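Local coordinates for delta-aminolevulinic acid dehydratase (Toxoplasma gondii ME49, PDB 3OBK), which catalyses the condensation of two molecules of 5-aminolevulinic acid into porphobilinogen, an early step of haem biosynthesis, and works as an octamer, at residues R24-R27 with A31-Q34; G144-V149 with K237-D242; P221-D224 with S228-V231. One frame throughout, in Å; residues are numbered along the deposited sequence.

Contact 1. Residues R24-R27 with A31-Q34. With EDO (1,2-ethanediol), chain M.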
# COMPACT_ATOMS: atom_id res chain seq x y z
N ARG A 24 -6.28 16.23 23.63
CA ARG A 24 -5.73 17.14 24.64
C ARG A 24 -5.19 16.43 25.89
O ARG A 24 -4.31 16.98 26.55
CB ARG A 24 -6.76 18.19 25.07
CG ARG A 24 -6.99 19.28 24.03
CD ARG A 24 -7.89 20.40 24.58
NE ARG A 24 -7.29 21.06 25.74
CZ ARG A 24 -7.93 21.81 26.64
NH1 ARG A 24 -7.25 22.34 27.65
NH2 ARG A 24 -9.23 22.05 26.55
N ARG A 25 -5.71 15.25 26.21
CA ARG A 25 -5.20 14.52 27.36
C ARG A 25 -3.71 14.17 27.21
O ARG A 25 -2.97 14.18 28.16
CB ARG A 25 -6.01 13.25 27.60
CG ARG A 25 -7.34 13.45 28.35
CD ARG A 25 -7.92 12.09 28.79
NE ARG A 25 -8.45 11.33 27.65
CZ ARG A 25 -9.74 11.10 27.42
NH1 ARG A 25 -10.07 10.41 26.33
NH2 ARG A 25 -10.72 11.55 28.22
N ASN A 26 -3.25 13.88 26.00
CA ASN A 26 -1.83 13.62 25.80
C ASN A 26 -1.03 14.90 25.68
O ASN A 26 0.16 14.85 25.40
CB ASN A 26 -1.60 12.73 24.57
CG ASN A 26 -2.10 11.31 24.77
OD1 ASN A 26 -2.27 10.84 25.90
ND2 ASN A 26 -2.32 10.61 23.67
N ARG A 27 -1.67 16.04 25.93
CA ARG A 27 -0.97 17.33 26.02
C ARG A 27 -0.99 17.96 27.44
O ARG A 27 -0.37 18.98 27.66
CB ARG A 27 -1.55 18.33 25.00
CG ARG A 27 -1.69 17.81 23.60
CD ARG A 27 -2.12 18.89 22.55
NE ARG A 27 -2.43 18.15 21.33
CZ ARG A 27 -3.61 18.06 20.72
NH1 ARG A 27 -4.64 18.79 21.08
NH2 ARG A 27 -3.72 17.25 19.68
N ALA A 31 5.23 16.50 31.44
CA ALA A 31 5.57 15.09 31.65
C ALA A 31 4.90 14.14 30.63
O ALA A 31 5.55 13.23 30.14
CB ALA A 31 5.24 14.66 33.09
N VAL A 32 3.63 14.36 30.30
CA VAL A 32 2.92 13.53 29.34
C VAL A 32 3.36 13.89 27.95
O VAL A 32 3.51 13.01 27.08
CB VAL A 32 1.36 13.67 29.44
CG1 VAL A 32 0.68 12.79 28.42
CG2 VAL A 32 0.89 13.25 30.79
N ARG A 33 3.56 15.18 27.70
CA ARG A 33 4.09 15.57 26.40
C ARG A 33 5.46 14.89 26.13
O ARG A 33 5.72 14.41 25.03
CB ARG A 33 4.16 17.07 26.29
CG ARG A 33 2.76 17.74 26.26
CD ARG A 33 2.81 19.19 25.73
NE ARG A 33 3.54 20.06 26.64
CZ ARG A 33 3.04 20.57 27.77
NH1 ARG A 33 3.81 21.35 28.53
NH2 ARG A 33 1.79 20.33 28.15
N GLN A 34 6.29 14.80 27.17
CA GLN A 34 7.59 14.14 27.05
C GLN A 34 7.51 12.61 26.83
O GLN A 34 8.34 12.01 26.11
CB GLN A 34 8.42 14.45 28.29
CG GLN A 34 9.01 15.84 28.28
CD GLN A 34 9.87 16.09 29.49
OE1 GLN A 34 9.42 15.93 30.63
NE2 GLN A 34 11.12 16.51 29.25
C1 EDO M . 13.76 17.51 26.60
O1 EDO M . 13.68 17.21 28.00
C2 EDO M . 13.10 16.44 25.72
O2 EDO M . 11.68 16.54 25.83
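The guanidinium of R33 meets R27 at its edge: the backbone O of R27 lies in the guanidinium plane and takes a hydrogen bond of 2.6 Å from NH2 of R33. The bond is short but bent, with 139° at the hydrogen, and NH2 stands 26° out of the R27 carbonyl plane. A kink at chi3 (-66°) turns the arginine back on itself, which lets its end group reach the same carbonyl that its own CG touches, at 3.6 Å from R27 O. R33 thus ties the helix to R27, whose own N bonds to R24 O at 2.9 Å.

One residue earlier, V32 adds an apolar touch. Its CG1, anti to the backbone N, presses on N26, coming within 3.7 Å of N26 O, while the N26 amide is held by the backbone O of D262 of the third subunit. At the start of helix 30-36, N29 OD1 accepts a hydrogen bond from V32 N.

The remaining arginines reach beyond the contact. R27 forms salt bridges with E248 and E252 of the second subunit, and R25 does so with D262 of the third. The N-terminal arm is here a worked case of a local fold serving assembly: one arginine, R33, is spent on a main-chain carbonyl, whose bond it would probably polarise, fastening the turn to the helix. R25 and R27 carry their charge to carboxylates of other subunits, whereas R24 bonds to neutral oxygens of the second subunit.

Contact 2. Residues G144-V149 with K237-D242; sequences GHDGVV and KTYQMD. With PBG (3-[5-(aminomethyl)-4-(carboxymethyl)-1H-pyrrol-3-yl]propanoic acid), chain L.
The two loops keep their backbones well apart, the nearest CA atoms, those of D146 and Y239, being 9.1 Å from each other, so the bridging falls to the side chain of Y239, which reaches both a ring and a main-chain N-H. A chi1 of 54° aims the tyrosine ring at the 144-149 loop, its hydroxyl leading. The hydroxyl lies near the plane of the H145 ring, 3.0 Å between Y239 OH and H145 ND1 in a hydrogen bond that either group could donate. It also receives the backbone N-H of D146, a nearly straight bond (170°) of 3.2 Å from D146 N to Y239 OH. The other ring nitrogen of H145, NE2, bonds to T234. Y239 CE2 packs against the D146 carboxyl carbon, 3.7 Å from CG, and that carboxylate also has a salt bridge from OD1 to K236.

Its other oxygen looks to the ligand. D146 OD2 accepts a hydrogen bond of 3.0 Å from the aminomethyl N1 of porphobilinogen, and a second of 2.6 Å from a water that in turn accepts one from Q240 NE2. The same Q240 NE2 lies 3.1 Å from O1A of the ligand's acetate arm.

OD1 of D146 is therefore tied to K236, while OD2 is shared by the product amine and a water. The tyrosine's grip on the main chain at D146 is consistent with a second-shell role, positioning a first-shell carboxylate.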
# COMPACT_ATOMS: atom_id res chain seq x y z
N GLY A 144 29.85 32.00 -12.55
CA GLY A 144 28.93 31.72 -11.45
C GLY A 144 27.99 30.54 -11.70
O GLY A 144 26.89 30.50 -11.17
N HIS A 145 28.43 29.57 -12.50
CA HIS A 145 27.68 28.33 -12.70
C HIS A 145 28.39 27.10 -12.12
O HIS A 145 29.62 27.08 -12.01
CB HIS A 145 27.37 28.15 -14.17
CG HIS A 145 26.32 29.08 -14.66
ND1 HIS A 145 24.98 28.81 -14.51
CD2 HIS A 145 26.40 30.29 -15.24
CE1 HIS A 145 24.28 29.81 -15.02
NE2 HIS A 145 25.12 30.73 -15.46
N ASP A 146 27.59 26.10 -11.74
CA ASP A 146 28.10 24.87 -11.13
C ASP A 146 28.79 23.97 -12.14
O ASP A 146 29.43 23.01 -11.76
CB ASP A 146 26.97 24.07 -10.48
CG ASP A 146 26.23 24.84 -9.38
OD1 ASP A 146 26.10 26.07 -9.46
OD2 ASP A 146 25.72 24.18 -8.47
N GLY A 147 28.66 24.25 -13.42
CA GLY A 147 29.37 23.52 -14.46
C GLY A 147 30.05 24.42 -15.48
O GLY A 147 30.00 25.66 -15.40
N VAL A 148 30.71 23.78 -16.44
CA VAL A 148 31.38 24.49 -17.52
C VAL A 148 30.35 25.03 -18.51
O VAL A 148 29.46 24.32 -18.91
CB VAL A 148 32.35 23.59 -18.25
CG1 VAL A 148 33.01 24.36 -19.38
CG2 VAL A 148 33.41 23.06 -17.29
N VAL A 149 30.50 26.30 -18.87
CA VAL A 149 29.58 26.97 -19.76
C VAL A 149 30.17 27.00 -21.16
O VAL A 149 31.30 27.42 -21.35
CB VAL A 149 29.30 28.41 -19.29
CG1 VAL A 149 28.34 29.10 -20.25
CG2 VAL A 149 28.75 28.41 -17.86
N LYS A 237 18.17 27.32 -13.96
CA LYS A 237 16.96 26.54 -14.11
C LYS A 237 17.09 25.36 -15.07
O LYS A 237 16.26 24.47 -15.04
CB LYS A 237 15.80 27.43 -14.53
CG LYS A 237 15.45 28.45 -13.49
CD LYS A 237 14.33 29.35 -13.96
CE LYS A 237 14.09 30.50 -12.97
NZ LYS A 237 12.96 31.27 -13.46
N THR A 238 18.14 25.36 -15.89
CA THR A 238 18.45 24.23 -16.75
C THR A 238 19.13 23.06 -16.00
O THR A 238 19.50 22.06 -16.62
CB THR A 238 19.37 24.68 -17.95
OG1 THR A 238 20.54 25.35 -17.44
CG2 THR A 238 18.63 25.59 -18.92
N TYR A 239 19.32 23.19 -14.68
CA TYR A 239 19.87 22.12 -13.88
C TYR A 239 19.33 21.97 -12.45
O TYR A 239 19.03 20.85 -12.04
CB TYR A 239 21.42 22.13 -13.86
CG TYR A 239 22.18 23.37 -13.45
CD1 TYR A 239 22.51 24.35 -14.38
CD2 TYR A 239 22.69 23.51 -12.17
CE1 TYR A 239 23.27 25.47 -14.04
CE2 TYR A 239 23.46 24.64 -11.82
CZ TYR A 239 23.75 25.61 -12.77
OH TYR A 239 24.52 26.72 -12.45
N GLN A 240 19.23 23.06 -11.69
CA GLN A 240 18.45 22.99 -10.45
C GLN A 240 16.97 22.79 -10.81
O GLN A 240 16.52 23.12 -11.90
CB GLN A 240 18.70 24.21 -9.59
CG GLN A 240 20.17 24.29 -9.09
CD GLN A 240 20.51 25.60 -8.36
OE1 GLN A 240 19.69 26.52 -8.26
NE2 GLN A 240 21.74 25.69 -7.87
N MET A 241 16.23 22.22 -9.88
CA MET A 241 14.84 21.80 -10.11
C MET A 241 13.81 22.91 -9.98
O MET A 241 13.95 23.85 -9.20
CB MET A 241 14.47 20.70 -9.11
CG MET A 241 15.17 19.38 -9.39
SD MET A 241 14.84 18.06 -8.21
CE MET A 241 13.07 18.26 -8.08
N ASP A 242 12.75 22.78 -10.74
CA ASP A 242 11.60 23.66 -10.64
C ASP A 242 10.93 23.44 -9.30
O ASP A 242 10.53 22.32 -8.99
CB ASP A 242 10.61 23.28 -11.75
CG ASP A 242 9.49 24.32 -11.95
OD1 ASP A 242 9.31 25.18 -11.06
OD2 ASP A 242 8.81 24.26 -13.01
CHA PBG L . 26.91 25.70 -4.96
C1A PBG L . 26.18 25.89 -3.67
C2A PBG L . 25.17 26.80 -3.42
C3A PBG L . 24.80 26.61 -2.10
C4A PBG L . 25.53 25.54 -1.62
NA PBG L . 26.38 25.13 -2.57
C5A PBG L . 24.67 27.92 -4.30
C6A PBG L . 23.92 27.54 -5.50
O1A PBG L . 24.06 26.35 -5.90
O2A PBG L . 23.26 28.40 -6.13
C7A PBG L . 23.81 27.42 -1.36
C8A PBG L . 23.77 27.26 0.12
C9A PBG L . 23.02 28.25 0.90
O3A PBG L . 23.32 28.38 2.09
O4A PBG L . 22.33 29.15 0.40
N1 PBG L . 26.74 24.46 -5.65
O HOH W 1 23.25 23.25 -8.30

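Contact 3. Residues P221-D224 with S228-V231; sequences PFRD and SHMV. With PBG (3-[5-(aminomethyl)-4-(carboxymethyl)-1H-pyrrol-3-yl]propanoic acid), chain L.
A thioether sulfur sits over a charged group: M230 SD lies above one face of the R223 guanidinium, offset toward its rim, with NH1 of R223 the nearest atom at 3.4 Å from the sulfur. The methionine gets there by bending at chi2 and chi3. The edge of the same guanidinium serves the product. The R223 chain runs extended from CG to NE, and O2A of the porphobilinogen acetate arm lies in the guanidinium plane, gripped by NH2 of R223 at 2.6 Å (151°) and more weakly by NE.

Nearer the backbone, the same arginine meets H229. Its CB sits over the centre of the imidazole, 3.6 Å from the ring centroid and 11° off the normal, a CH-pi contact. The ring's edge is used as well: H229 NE2 donates to D224 OD1 at 2.7 Å, approaching on the anti side and 33° out of the carboxylate plane, while OD2 of D224 accepts from S63. Where helix 220-226 gives way to the loop, S228 N bonds to R223 O at 3.0 Å.

Next to R223 in the helix, F222 turns its ring face to the ligand, the pyrrole carbon C3A lying 3.4 Å above the ring plane and over its centre. The helix thus supplies pocket wall through F222 and R223, and the loop packs on R223 as a second shell, consistent with the active-site lid of this family. The carboxylate of D224 would probably favour a protonated H229, though the nearby guanidinium would probably work against it; the charge of R223, flanked by sulfur, is directed at the product's acetate.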
# COMPACT_ATOMS: atom_id res chain seq x y z
N PRO A 221 22.27 35.13 -0.18
CA PRO A 221 23.34 35.49 0.76
C PRO A 221 24.54 34.56 0.69
O PRO A 221 25.67 35.02 0.84
CB PRO A 221 22.65 35.43 2.13
CG PRO A 221 21.20 35.67 1.82
CD PRO A 221 20.96 35.05 0.48
N PHE A 222 24.32 33.28 0.41
CA PHE A 222 25.45 32.40 0.14
C PHE A 222 26.30 32.96 -1.05
O PHE A 222 27.54 33.03 -0.96
CB PHE A 222 24.95 30.98 -0.14
CG PHE A 222 26.03 29.99 -0.56
CD1 PHE A 222 26.45 29.92 -1.89
CD2 PHE A 222 26.58 29.11 0.37
CE1 PHE A 222 27.40 29.01 -2.28
CE2 PHE A 222 27.53 28.18 0.00
CZ PHE A 222 27.97 28.14 -1.31
N ARG A 223 25.64 33.36 -2.13
CA ARG A 223 26.34 33.87 -3.29
C ARG A 223 27.02 35.22 -3.02
O ARG A 223 27.99 35.57 -3.69
CB ARG A 223 25.38 33.97 -4.48
CG ARG A 223 24.93 32.60 -4.99
CD ARG A 223 23.83 32.71 -6.00
NE ARG A 223 23.27 31.42 -6.41
CZ ARG A 223 22.11 31.27 -7.04
NH1 ARG A 223 21.36 32.34 -7.33
NH2 ARG A 223 21.67 30.07 -7.37
N ASP A 224 26.54 35.98 -2.04
CA ASP A 224 27.28 37.15 -1.59
C ASP A 224 28.55 36.69 -0.90
O ASP A 224 29.62 37.25 -1.13
CB ASP A 224 26.46 38.02 -0.63
CG ASP A 224 25.21 38.62 -1.28
OD1 ASP A 224 25.17 38.76 -2.53
OD2 ASP A 224 24.25 38.96 -0.52
N SER A 228 29.68 34.87 -6.04
CA SER A 228 29.55 33.84 -7.07
C SER A 228 28.21 33.91 -7.77
O SER A 228 27.73 32.94 -8.34
CB SER A 228 29.82 32.45 -6.45
OG SER A 228 28.91 32.16 -5.42
N HIS A 229 27.62 35.10 -7.74
CA HIS A 229 26.44 35.38 -8.52
C HIS A 229 26.66 35.12 -10.01
O HIS A 229 27.71 35.42 -10.55
CB HIS A 229 26.01 36.82 -8.29
CG HIS A 229 25.39 37.04 -6.95
ND1 HIS A 229 24.09 36.67 -6.67
CD2 HIS A 229 25.88 37.59 -5.81
CE1 HIS A 229 23.81 36.98 -5.42
NE2 HIS A 229 24.87 37.54 -4.88
N MET A 230 25.63 34.56 -10.64
CA MET A 230 25.65 34.21 -12.04
C MET A 230 25.81 35.47 -12.90
O MET A 230 25.23 36.52 -12.61
CB MET A 230 24.35 33.51 -12.45
CG MET A 230 24.05 32.18 -11.76
SD MET A 230 23.07 32.27 -10.21
CE MET A 230 21.54 33.04 -10.78
N VAL A 231 26.58 35.33 -13.97
CA VAL A 231 26.86 36.44 -14.87
C VAL A 231 25.73 36.66 -15.86
O VAL A 231 25.04 35.71 -16.24
CB VAL A 231 28.17 36.17 -15.64
CG1 VAL A 231 28.23 36.95 -16.95
CG2 VAL A 231 29.36 36.52 -14.74
CHA PBG L . 26.91 25.70 -4.96
C1A PBG L . 26.18 25.89 -3.67
C2A PBG L . 25.17 26.80 -3.42
C3A PBG L . 24.80 26.61 -2.10
C4A PBG L . 25.53 25.54 -1.62
NA PBG L . 26.38 25.13 -2.57
C5A PBG L . 24.67 27.92 -4.30
C6A PBG L . 23.92 27.54 -5.50
O1A PBG L . 24.06 26.35 -5.90
O2A PBG L . 23.26 28.40 -6.13
C7A PBG L . 23.81 27.42 -1.36
C8A PBG L . 23.77 27.26 0.12
C9A PBG L . 23.02 28.25 0.90
O3A PBG L . 23.32 28.38 2.09
O4A PBG L . 22.33 29.15 0.40
N1 PBG L . 26.74 24.46 -5.65

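In the fold
Contacts 2 and 3 form one unit around porphobilinogen. Their centres are 13 Å apart, contact 3 is nested in the loop closed by contact 2, and they touch where M230 CG packs 3.4 Å from G144 O. They divide the ligand: 144-149 takes its amine, 221-224 its acetate through R223 and its pyrrole face through F222, and Q240 of 237-242 lies beside that acetate too, while K213 and S183 add further bonds. Contact 1 is remote, its centre about 48 Å from that of contact 2 in the same chain, across the chain's centre. In the octamer the arm of one subunit lies beside the 237-242 loop of another: K237 packs on R33 and T238 O accepts from R24 NE of the second subunit.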